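Local coordinates for protein NAD(P)H-hydrate epimerase (Saccharomyces cerevisiae, PDB 1JZT) that catalyses the interconversion of the R and S epimers of NAD(P)HX, the hydrated, damaged form of NAD(P)H, so that both can be repaired, using one potassium ion per subunit, at residues Leu81-Tyr86 / Asn110-Pro115. Sequence-based numbering, arbitrary orientation.
Sequences LKLFGY and NFFKVP
Phe112, the first residue past helix 100-111, meets Leu83 and Lys82. The far corner of its ring does the touching: Phe112 CE1 lies 3.4 Å from Leu83 CD2 and 3.6 Å from Leu83 CG, while Phe112 CZ is 3.9 Å from Leu83 CD1, so the branch point and both methyls of the leucine bear on one end of the ring. Leu83 lies roughly perpendicular to the phenylalanine side chain, and the approach to the ring is oblique. Nearer the backbone, Phe112 CB is 4.2 Å from Lys82 CG, and the carbonyl O of Phe112 faces the lysine chain, with CE of Lys82 at 3.4 Å. Lys113 follows with positive phi (59°) as the C-prime residue of a Schellman motif, its N bonded to Asn110 O; this motif ends the helix, and Val114 follows. Val114 CG2 sits 3.7 Å from Lys82 CB, and the lysine and valine side chains run alongside but point opposite ways. Lys82 has CG anti to its amide nitrogen (chi1 -178°) and a single bend at chi2 (68°), which lays its methylenes along Val114 CG2 and the Phe112 carbonyl; the evidence is for contact through carbon, not through the ammonium group. With an alanine at Lys82, the loss of CG, CD and CE would probably open a gap between Val114 CG2 and the Phe112 carbonyl. The contact thus joins the C-terminal ends of helices 69-83 and 100-111 at the protein surface, away from the predicted substrate and potassium sites. Lys82 and Val114 both touch Pro88 at the start of strand 88-91, and Pro115 pairs with Val90 as the chain enters edge strand 116-117 of the Rossmann-like sheet.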
# COMPACT_ATOMS: atom_id res chain seq x y z
N LEU A 81 4.08 1.10 11.58
CA LEU A 81 5.46 1.52 11.36
C LEU A 81 5.97 2.32 12.55
O LEU A 81 7.15 2.22 12.92
CB LEU A 81 5.58 2.37 10.10
CG LEU A 81 5.48 1.60 8.77
CD1 LEU A 81 5.46 2.59 7.61
CD2 LEU A 81 6.66 0.65 8.65
N LYS A 82 5.08 3.10 13.15
CA LYS A 82 5.46 3.90 14.32
C LYS A 82 5.77 2.91 15.45
O LYS A 82 6.78 3.05 16.14
CB LYS A 82 4.32 4.83 14.72
CG LYS A 82 4.63 5.73 15.90
CD LYS A 82 5.69 6.76 15.55
CE LYS A 82 6.02 7.65 16.73
NZ LYS A 82 7.04 8.66 16.35
N LEU A 83 4.91 1.91 15.62
CA LEU A 83 5.13 0.92 16.67
C LEU A 83 6.39 0.11 16.39
O LEU A 83 7.11 -0.27 17.32
CB LEU A 83 3.91 -0.01 16.77
CG LEU A 83 2.72 0.62 17.51
CD1 LEU A 83 1.42 0.06 16.99
CD2 LEU A 83 2.87 0.37 19.01
N PHE A 84 6.68 -0.13 15.11
CA PHE A 84 7.86 -0.90 14.72
C PHE A 84 9.18 -0.15 14.89
O PHE A 84 10.25 -0.72 14.70
CB PHE A 84 7.74 -1.38 13.27
CG PHE A 84 6.63 -2.39 13.03
CD1 PHE A 84 6.09 -3.11 14.09
CD2 PHE A 84 6.15 -2.62 11.74
CE1 PHE A 84 5.07 -4.04 13.88
CE2 PHE A 84 5.13 -3.55 11.52
CZ PHE A 84 4.60 -4.26 12.58
N GLY A 85 9.11 1.13 15.23
CA GLY A 85 10.33 1.89 15.43
C GLY A 85 10.70 2.89 14.35
O GLY A 85 11.76 3.53 14.44
N TYR A 86 9.86 3.04 13.34
CA TYR A 86 10.14 3.99 12.26
C TYR A 86 9.55 5.37 12.56
O TYR A 86 8.83 5.55 13.54
CB TYR A 86 9.59 3.47 10.93
CG TYR A 86 10.26 2.20 10.45
CD1 TYR A 86 9.95 0.97 11.04
CD2 TYR A 86 11.23 2.22 9.45
CE1 TYR A 86 10.59 -0.20 10.65
CE2 TYR A 86 11.88 1.06 9.05
CZ TYR A 86 11.56 -0.15 9.65
OH TYR A 86 12.23 -1.29 9.30
N ASN A 110 -2.93 10.28 15.54
CA ASN A 110 -2.65 11.37 16.47
C ASN A 110 -2.24 10.77 17.81
O ASN A 110 -1.30 11.23 18.46
CB ASN A 110 -3.89 12.26 16.65
CG ASN A 110 -4.39 12.83 15.34
OD1 ASN A 110 -3.61 13.13 14.44
ND2 ASN A 110 -5.70 13.00 15.24
N PHE A 111 -2.97 9.73 18.21
CA PHE A 111 -2.71 9.02 19.45
C PHE A 111 -1.26 8.57 19.54
O PHE A 111 -0.65 8.60 20.61
CB PHE A 111 -3.65 7.80 19.54
CG PHE A 111 -3.54 7.03 20.82
CD1 PHE A 111 -3.54 7.69 22.05
CD2 PHE A 111 -3.50 5.64 20.80
CE1 PHE A 111 -3.51 6.97 23.24
CE2 PHE A 111 -3.47 4.91 21.99
CZ PHE A 111 -3.47 5.58 23.21
N PHE A 112 -0.70 8.14 18.41
CA PHE A 112 0.68 7.68 18.33
C PHE A 112 1.65 8.77 17.91
O PHE A 112 2.82 8.50 17.62
CB PHE A 112 0.79 6.49 17.38
CG PHE A 112 0.49 5.18 18.03
CD1 PHE A 112 1.49 4.50 18.72
CD2 PHE A 112 -0.80 4.66 18.02
CE1 PHE A 112 1.20 3.32 19.40
CE2 PHE A 112 -1.09 3.48 18.69
CZ PHE A 112 -0.09 2.81 19.38
N LYS A 113 1.15 10.00 17.87
CA LYS A 113 1.96 11.15 17.50
C LYS A 113 2.56 11.03 16.09
O LYS A 113 3.71 11.40 15.86
CB LYS A 113 3.10 11.34 18.51
CG LYS A 113 2.65 11.42 19.97
CD LYS A 113 1.80 12.65 20.26
CE LYS A 113 1.68 12.92 21.77
NZ LYS A 113 0.98 11.83 22.51
N VAL A 114 1.79 10.49 15.16
CA VAL A 114 2.26 10.38 13.78
C VAL A 114 1.72 11.57 13.00
O VAL A 114 0.52 11.72 12.85
CB VAL A 114 1.77 9.08 13.12
CG1 VAL A 114 2.08 9.12 11.63
CG2 VAL A 114 2.43 7.87 13.77
N PRO A 115 2.62 12.42 12.48
CA PRO A 115 2.22 13.61 11.71
C PRO A 115 1.31 13.26 10.54
O PRO A 115 1.53 12.28 9.83
CB PRO A 115 3.56 14.18 11.24
CG PRO A 115 4.51 13.75 12.30
CD PRO A 115 4.09 12.33 12.57